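Side-chain contacts in aromatic-amino-acid aminotransferase (Burkholderia pseudomallei, PDB 4F4E), which probably transfers amino groups between aromatic amino acids such as tyrosine and 2-oxoglutarate, using pyridoxal 5'-phosphate as its cofactor: residues A[41-46]-A[51-56]; A[89-94]-A[297-302]; A[343-348]-A[370-375]. All coordinates share one frame; numbering follows the deposited sequence.

Contact 1: residues A[41-46]-A[51-56]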
# COMPACT_ATOMS: atom_id res chain seq x y z
N GLU A 41 -5.55 -2.30 26.05
CA GLU A 41 -5.56 -3.54 26.82
C GLU A 41 -6.35 -3.31 28.12
O GLU A 41 -7.27 -4.09 28.43
CB GLU A 41 -4.13 -4.09 27.07
N ALA A 42 -6.00 -2.27 28.88
CA ALA A 42 -6.72 -1.97 30.11
C ALA A 42 -8.21 -1.71 29.82
O ALA A 42 -9.08 -2.23 30.50
CB ALA A 42 -6.10 -0.79 30.85
N PHE A 43 -8.51 -0.92 28.79
CA PHE A 43 -9.91 -0.64 28.47
C PHE A 43 -10.67 -1.95 28.23
O PHE A 43 -11.78 -2.15 28.73
CB PHE A 43 -10.03 0.24 27.24
CG PHE A 43 -11.43 0.53 26.83
CD1 PHE A 43 -12.19 1.47 27.52
CD2 PHE A 43 -11.99 -0.11 25.75
CE1 PHE A 43 -13.49 1.73 27.13
CE2 PHE A 43 -13.31 0.13 25.36
CZ PHE A 43 -14.05 1.08 26.04
N ASN A 44 -10.06 -2.82 27.45
CA ASN A 44 -10.70 -4.09 27.09
C ASN A 44 -10.90 -5.02 28.26
O ASN A 44 -11.94 -5.67 28.37
CB ASN A 44 -9.92 -4.79 25.96
CG ASN A 44 -10.13 -4.12 24.61
OD1 ASN A 44 -11.16 -3.51 24.34
ND2 ASN A 44 -9.14 -4.26 23.73
N ALA A 45 -9.93 -5.08 29.17
CA ALA A 45 -10.05 -5.90 30.34
C ALA A 45 -11.06 -5.34 31.40
O ALA A 45 -11.41 -6.05 32.33
CB ALA A 45 -8.67 -6.09 30.99
N ASP A 46 -11.48 -4.08 31.26
CA ASP A 46 -12.30 -3.39 32.28
C ASP A 46 -13.68 -3.99 32.19
O ASP A 46 -14.31 -3.90 31.14
CB ASP A 46 -12.36 -1.86 31.98
CG ASP A 46 -12.89 -1.03 33.14
OD1 ASP A 46 -13.79 -1.49 33.91
OD2 ASP A 46 -12.42 0.12 33.28
N LYS A 51 -17.92 2.00 30.29
CA LYS A 51 -16.60 2.60 30.17
C LYS A 51 -16.53 3.40 28.88
O LYS A 51 -17.28 3.12 27.96
CB LYS A 51 -15.57 1.49 30.14
CG LYS A 51 -15.87 0.38 29.14
CD LYS A 51 -14.93 -0.80 29.33
CE LYS A 51 -15.20 -1.89 28.29
NZ LYS A 51 -14.25 -3.01 28.53
N VAL A 52 -15.64 4.39 28.80
CA VAL A 52 -15.55 5.27 27.63
C VAL A 52 -14.11 5.35 27.22
O VAL A 52 -13.23 5.66 28.06
CB VAL A 52 -16.07 6.71 27.94
CG1 VAL A 52 -15.93 7.61 26.72
CG2 VAL A 52 -17.53 6.68 28.39
N ASN A 53 -13.86 5.02 25.95
CA ASN A 53 -12.52 5.13 25.39
C ASN A 53 -12.33 6.48 24.65
O ASN A 53 -12.75 6.66 23.52
CB ASN A 53 -12.17 3.95 24.48
CG ASN A 53 -10.68 3.90 24.13
OD1 ASN A 53 -9.93 4.80 24.39
ND2 ASN A 53 -10.27 2.78 23.56
N LEU A 54 -11.66 7.42 25.31
CA LEU A 54 -11.32 8.70 24.66
C LEU A 54 -9.89 8.70 24.08
O LEU A 54 -9.42 9.72 23.61
CB LEU A 54 -11.49 9.84 25.66
CG LEU A 54 -12.89 10.04 26.26
CD1 LEU A 54 -12.84 11.22 27.27
CD2 LEU A 54 -13.90 10.29 25.14
N GLY A 55 -9.23 7.56 24.12
CA GLY A 55 -7.93 7.39 23.52
C GLY A 55 -7.94 7.00 22.04
O GLY A 55 -6.89 6.88 21.44
N VAL A 56 -9.11 6.83 21.46
CA VAL A 56 -9.22 6.43 20.02
C VAL A 56 -8.83 7.60 19.11
O VAL A 56 -8.62 8.71 19.57
CB VAL A 56 -10.65 5.95 19.69
CG1 VAL A 56 -11.00 4.71 20.53
CG2 VAL A 56 -11.68 7.06 19.98
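The F43 ring is sandwiched between two side chains of residues 51-56. On one face lies CB of N53, 3.8 Å from the ring centroid and over its centre, with the amide plane inclined 39° to the ring. On the opposite face lies K51: its CD makes a CH-pi contact toward the rim, and K51 NZ stands 4.6 Å from the F43 centroid in a cation-pi interaction. At the ring's edge, in its plane, is the backbone N of V52. Lysine suits this place because it is apolar along its methylenes and charged at its end. Its CG turns between the backbone N and carbonyl carbon (chi1 51°), and the chain then runs extended across F43 to the last turn of the helix. There K51 NZ donates to F43 O (2.6 Å) and to D46 O (2.8 Å), so one ammonium grips two carbonyls at the helix C-terminus, where its charge probably suits the helix dipole. The D46 carboxylate turns instead to Y391 OH and to R48. N53 OD1 accepts from G55 N (2.9 Å), closing an Asx turn. Helix 35-45 is thus laid against strand 52-53, which pairs in parallel with strand 390-391; Y391 of that strand meets the F43 ring edge-to-face.

Contact 2: residues A[89-94]-A[297-302]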
# COMPACT_ATOMS: atom_id res chain seq x y z
N LEU A 89 -4.32 -0.55 -11.80
CA LEU A 89 -4.36 0.88 -11.98
C LEU A 89 -2.97 1.34 -12.44
O LEU A 89 -1.96 0.66 -12.18
CB LEU A 89 -4.70 1.60 -10.68
CG LEU A 89 -6.10 1.42 -10.10
CD1 LEU A 89 -6.27 2.27 -8.82
CD2 LEU A 89 -7.15 1.77 -11.15
N PRO A 90 -2.89 2.55 -13.05
CA PRO A 90 -1.60 3.20 -13.22
C PRO A 90 -0.83 3.34 -11.90
O PRO A 90 -1.43 3.26 -10.81
CB PRO A 90 -2.00 4.61 -13.73
CG PRO A 90 -3.26 4.36 -14.44
CD PRO A 90 -3.96 3.44 -13.49
N ILE A 91 0.50 3.52 -12.01
CA ILE A 91 1.36 3.59 -10.86
C ILE A 91 0.91 4.71 -9.94
O ILE A 91 0.89 4.56 -8.71
CB ILE A 91 2.84 3.76 -11.25
CG1 ILE A 91 3.37 2.50 -11.99
CG2 ILE A 91 3.71 4.08 -10.02
CD1 ILE A 91 4.76 2.77 -12.63
N ASP A 92 0.46 5.82 -10.55
CA ASP A 92 0.03 6.98 -9.81
C ASP A 92 -1.47 7.06 -9.59
O ASP A 92 -1.99 8.10 -9.25
CB ASP A 92 0.50 8.29 -10.48
CG ASP A 92 0.18 8.36 -11.97
OD1 ASP A 92 -0.30 7.38 -12.57
OD2 ASP A 92 0.48 9.44 -12.56
N GLY A 93 -2.15 5.97 -9.88
CA GLY A 93 -3.57 5.79 -9.51
C GLY A 93 -4.54 6.27 -10.56
O GLY A 93 -4.19 6.46 -11.73
N ILE A 94 -5.79 6.42 -10.16
CA ILE A 94 -6.89 6.78 -11.06
C ILE A 94 -6.72 8.24 -11.44
O ILE A 94 -6.71 9.10 -10.61
CB ILE A 94 -8.26 6.58 -10.37
CG1 ILE A 94 -8.44 5.10 -9.99
CG2 ILE A 94 -9.40 7.04 -11.29
CD1 ILE A 94 -9.43 4.91 -8.89
N GLN A 297 10.07 10.15 -11.40
CA GLN A 297 10.84 9.63 -10.28
C GLN A 297 9.92 9.14 -9.17
O GLN A 297 10.20 8.13 -8.52
CB GLN A 297 11.84 10.68 -9.75
CG GLN A 297 12.93 11.02 -10.76
CD GLN A 297 13.73 9.82 -11.27
OE1 GLN A 297 13.94 8.83 -10.55
NE2 GLN A 297 14.18 9.91 -12.51
N LEU A 298 8.81 9.80 -8.98
CA LEU A 298 7.83 9.35 -7.97
C LEU A 298 7.25 7.98 -8.33
O LEU A 298 7.04 7.14 -7.47
CB LEU A 298 6.72 10.38 -7.80
CG LEU A 298 5.78 10.23 -6.64
CD1 LEU A 298 6.56 10.29 -5.32
CD2 LEU A 298 4.78 11.40 -6.78
N LYS A 299 7.04 7.77 -9.61
CA LYS A 299 6.61 6.47 -10.10
C LYS A 299 7.60 5.36 -9.76
O LYS A 299 7.14 4.28 -9.41
CB LYS A 299 6.28 6.49 -11.59
CG LYS A 299 4.99 7.24 -11.88
CD LYS A 299 4.70 7.23 -13.37
CE LYS A 299 3.39 7.89 -13.74
NZ LYS A 299 3.32 8.00 -15.23
N ARG A 300 8.90 5.62 -9.80
CA ARG A 300 9.86 4.60 -9.42
C ARG A 300 9.75 4.23 -7.97
O ARG A 300 9.81 3.07 -7.62
CB ARG A 300 11.31 5.01 -9.71
CG ARG A 300 11.56 5.22 -11.19
CD ARG A 300 12.98 5.75 -11.41
NE ARG A 300 13.90 4.84 -10.76
CZ ARG A 300 15.12 5.15 -10.36
NH1 ARG A 300 15.62 6.36 -10.56
NH2 ARG A 300 15.84 4.21 -9.76
N VAL A 301 9.58 5.25 -7.12
CA VAL A 301 9.48 5.07 -5.69
C VAL A 301 8.20 4.29 -5.29
O VAL A 301 8.20 3.49 -4.38
CB VAL A 301 9.53 6.47 -5.03
CG1 VAL A 301 8.96 6.48 -3.67
CG2 VAL A 301 10.99 7.00 -5.05
N ILE A 302 7.10 4.53 -6.02
CA ILE A 302 5.88 3.77 -5.80
C ILE A 302 6.04 2.34 -6.31
O ILE A 302 5.67 1.37 -5.65
CB ILE A 302 4.70 4.42 -6.58
CG1 ILE A 302 4.31 5.74 -5.93
CG2 ILE A 302 3.50 3.51 -6.62
CD1 ILE A 302 3.55 6.66 -6.94
O HOH W 1 0.73 9.62 -15.19
O HOH W 2 0.70 6.66 -15.04
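Apolar contact comes first, where I91 presses CG2 against residues 297-302. I91 CG2 meets I302 CG2 at 3.5 Å, tighter than usual for two carbons, and lies equally close to K299 O. It gets there because CG2 is anti to the backbone N (CG1 at chi1 -66°), which sends the short branch onto the helix. The CB and CG methylenes of K299 lie alongside I91 CG2 as well, so the lysine gives its carbon stem to the packing. A beta-branched isoleucine on each side supplies broad, rigid surfaces to fit together.

The polar interactions are mediated by water. The D92 carboxylate faces K299, with D92 OD2 3.5 Å from K299 CE, but D92 OD2 and K299 NZ stay 4.2 Å apart, beyond a salt bridge. Two waters span the interval: one donates to D92 OD2 (2.6 Å) and the other to D92 OD1 (2.8 Å), while both accept from K299 NZ. Opposite charges are thereby joined through a pair of hydrogen-bonded bridges, and the attraction between them is probably softened by the solvent.

Backbone bonds shape the loop. A type I turn runs from P90 to G93, closed by G93 N to P90 O at 3.0 Å; proline suits its first position, and glycine easily adopts the positive phi of 91° at its last.

The loop lies between helices 70-81 and 95-106, with I94 at the N-cap of the second, and D92 shares a backbone bond with Q122 of strand 118-124. A121 of that strand touches D92, L298 and I302, while I302 also packs on I132 of helix 125-140. Earlier in helix 288-303, Q297 NE2 donates to the backbone O of E29 of the second subunit, placing this helix beside the dimer partner's N-terminal region.

Contact 3: residues A[343-348]-A[370-375]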
# COMPACT_ATOMS: atom_id res chain seq x y z
N ALA A 343 -20.39 20.83 18.88
CA ALA A 343 -21.46 20.78 19.90
C ALA A 343 -20.92 20.09 21.17
O ALA A 343 -21.25 20.48 22.32
CB ALA A 343 -22.65 19.99 19.37
N MET A 344 -20.08 19.08 20.97
CA MET A 344 -19.52 18.32 22.11
C MET A 344 -18.49 19.17 22.82
O MET A 344 -18.46 19.19 24.07
CB MET A 344 -18.92 16.98 21.66
CG MET A 344 -19.92 15.95 21.15
SD MET A 344 -21.17 15.51 22.37
CE MET A 344 -22.50 16.63 21.97
N ARG A 345 -17.65 19.87 22.05
CA ARG A 345 -16.69 20.80 22.64
C ARG A 345 -17.45 21.80 23.51
O ARG A 345 -17.12 22.02 24.70
CB ARG A 345 -15.91 21.58 21.57
CG ARG A 345 -14.90 20.72 20.85
CD ARG A 345 -14.12 21.51 19.79
NE ARG A 345 -13.11 20.68 19.12
CZ ARG A 345 -11.96 20.32 19.66
NH1 ARG A 345 -11.64 20.71 20.89
NH2 ARG A 345 -11.10 19.56 18.96
N ASN A 346 -18.47 22.43 22.94
CA ASN A 346 -19.13 23.50 23.69
C ASN A 346 -19.92 22.94 24.88
O ASN A 346 -20.00 23.60 25.93
CB ASN A 346 -20.05 24.38 22.86
CG ASN A 346 -20.50 25.61 23.64
OD1 ASN A 346 -19.67 26.30 24.27
ND2 ASN A 346 -21.80 25.84 23.69
N GLY A 347 -20.52 21.77 24.68
CA GLY A 347 -21.26 21.12 25.76
C GLY A 347 -20.33 20.78 26.91
O GLY A 347 -20.72 20.90 28.06
N LEU A 348 -19.10 20.34 26.63
CA LEU A 348 -18.15 20.03 27.70
C LEU A 348 -17.76 21.30 28.42
O LEU A 348 -17.76 21.39 29.66
CB LEU A 348 -16.93 19.27 27.17
CG LEU A 348 -15.85 18.82 28.17
CD1 LEU A 348 -16.37 17.84 29.24
CD2 LEU A 348 -14.66 18.24 27.43
N MET A 370 -10.53 16.45 15.73
CA MET A 370 -10.97 15.31 16.52
C MET A 370 -10.36 15.27 17.93
O MET A 370 -10.83 14.52 18.77
CB MET A 370 -10.59 14.01 15.81
CG MET A 370 -11.29 13.94 14.48
SD MET A 370 -11.52 12.22 14.04
CE MET A 370 -12.20 12.60 12.43
N PHE A 371 -9.30 16.02 18.15
CA PHE A 371 -8.55 15.96 19.43
C PHE A 371 -8.49 17.24 20.21
O PHE A 371 -8.56 18.35 19.65
CB PHE A 371 -7.11 15.52 19.17
CG PHE A 371 -7.04 14.26 18.41
CD1 PHE A 371 -7.30 13.06 19.03
CD2 PHE A 371 -6.77 14.29 17.05
CE1 PHE A 371 -7.31 11.90 18.32
CE2 PHE A 371 -6.76 13.13 16.32
CZ PHE A 371 -7.03 11.92 16.95
N SER A 372 -8.29 17.08 21.51
CA SER A 372 -7.89 18.20 22.37
C SER A 372 -6.89 17.69 23.40
O SER A 372 -6.97 16.55 23.87
CB SER A 372 -9.10 18.79 23.12
OG SER A 372 -9.55 20.00 22.49
N TYR A 373 -5.94 18.55 23.73
CA TYR A 373 -5.13 18.35 24.94
C TYR A 373 -5.94 18.94 26.10
O TYR A 373 -6.04 20.19 26.25
CB TYR A 373 -3.74 18.98 24.78
CG TYR A 373 -2.65 17.97 24.37
CD1 TYR A 373 -2.93 16.90 23.54
CD2 TYR A 373 -1.35 18.10 24.84
CE1 TYR A 373 -1.96 15.95 23.23
CE2 TYR A 373 -0.36 17.18 24.51
CZ TYR A 373 -0.66 16.11 23.68
OH TYR A 373 0.30 15.18 23.35
N SER A 374 -6.48 18.05 26.92
CA SER A 374 -7.32 18.44 28.05
C SER A 374 -6.59 19.19 29.11
O SER A 374 -7.23 19.91 29.89
CB SER A 374 -7.99 17.24 28.73
OG SER A 374 -7.10 16.32 29.34
N GLY A 375 -5.30 18.93 29.21
CA GLY A 375 -4.46 19.47 30.29
C GLY A 375 -4.58 18.67 31.57
O GLY A 375 -4.08 19.10 32.59
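R345, on the long helix 324-354, reaches across to strand 371-373 in what corresponds to the small domain of the fold-type I pyridoxal-phosphate enzymes, as in aspartate aminotransferase. It has by far the largest share of the buried surface. The side chain leaves the helix with CG beside the backbone N (chi1 -72°) and runs extended from CG to NE, long enough to bridge from helix to strand, whose nearest CA atoms, those of R345 and S372, are 9.2 Å apart. The guanidinium then meets the strand edge-on, with both acceptors close to its plane.

S372 is the second partner. Its CB points toward the helix, and S372 OG accepts from R345 NH1 at 2.7 Å in a nearly straight bond (160°), while also bonding to OE1 of Q367. A serine serves here because it is compact and handles two polar neighbours at once.

F371 contributes its backbone: its CB points away from the helix, the ring packs on N206, Y237 and R397, and the carbonyl is left to the arginine. Two more carbonyls, I364 O at NH1 and G369 O at NH2, also accept from the guanidinium, so each terminal nitrogen has two acceptors. Arginine fits this buried site because its planar head can collect oxygens from several directions. Helix, strand and the connection between them are thus tied together at one group. On the acceptor side of the F371 bond, R345 NH2 lies 2.9 Å from F371 O but 58° out of the carbonyl plane, not on a lone pair.

Overall arrangement
Contacts 1 and 3 are neighbours, with centres about 18 Å apart, and they touch where V56 O packs against F371 CE1 at 3.7 Å. Their strands are linked through L54, whose backbone bonds to Y391 and to C399, the last residue of strand 397-399, which pairs antiparallel with strand 371-373. R397 of the same strand makes a weak bond to G55 O. Contact 2 is remote: its centre is about 40 Å from that of contact 1 and 39 Å from that of contact 3, on the other side of the chain's centre from the latter. The cofactor is bound covalently at K269. An ethanediol, probably from the crystallisation liquor, lies about 4 Å from the F371 side chain and may mark a pocket.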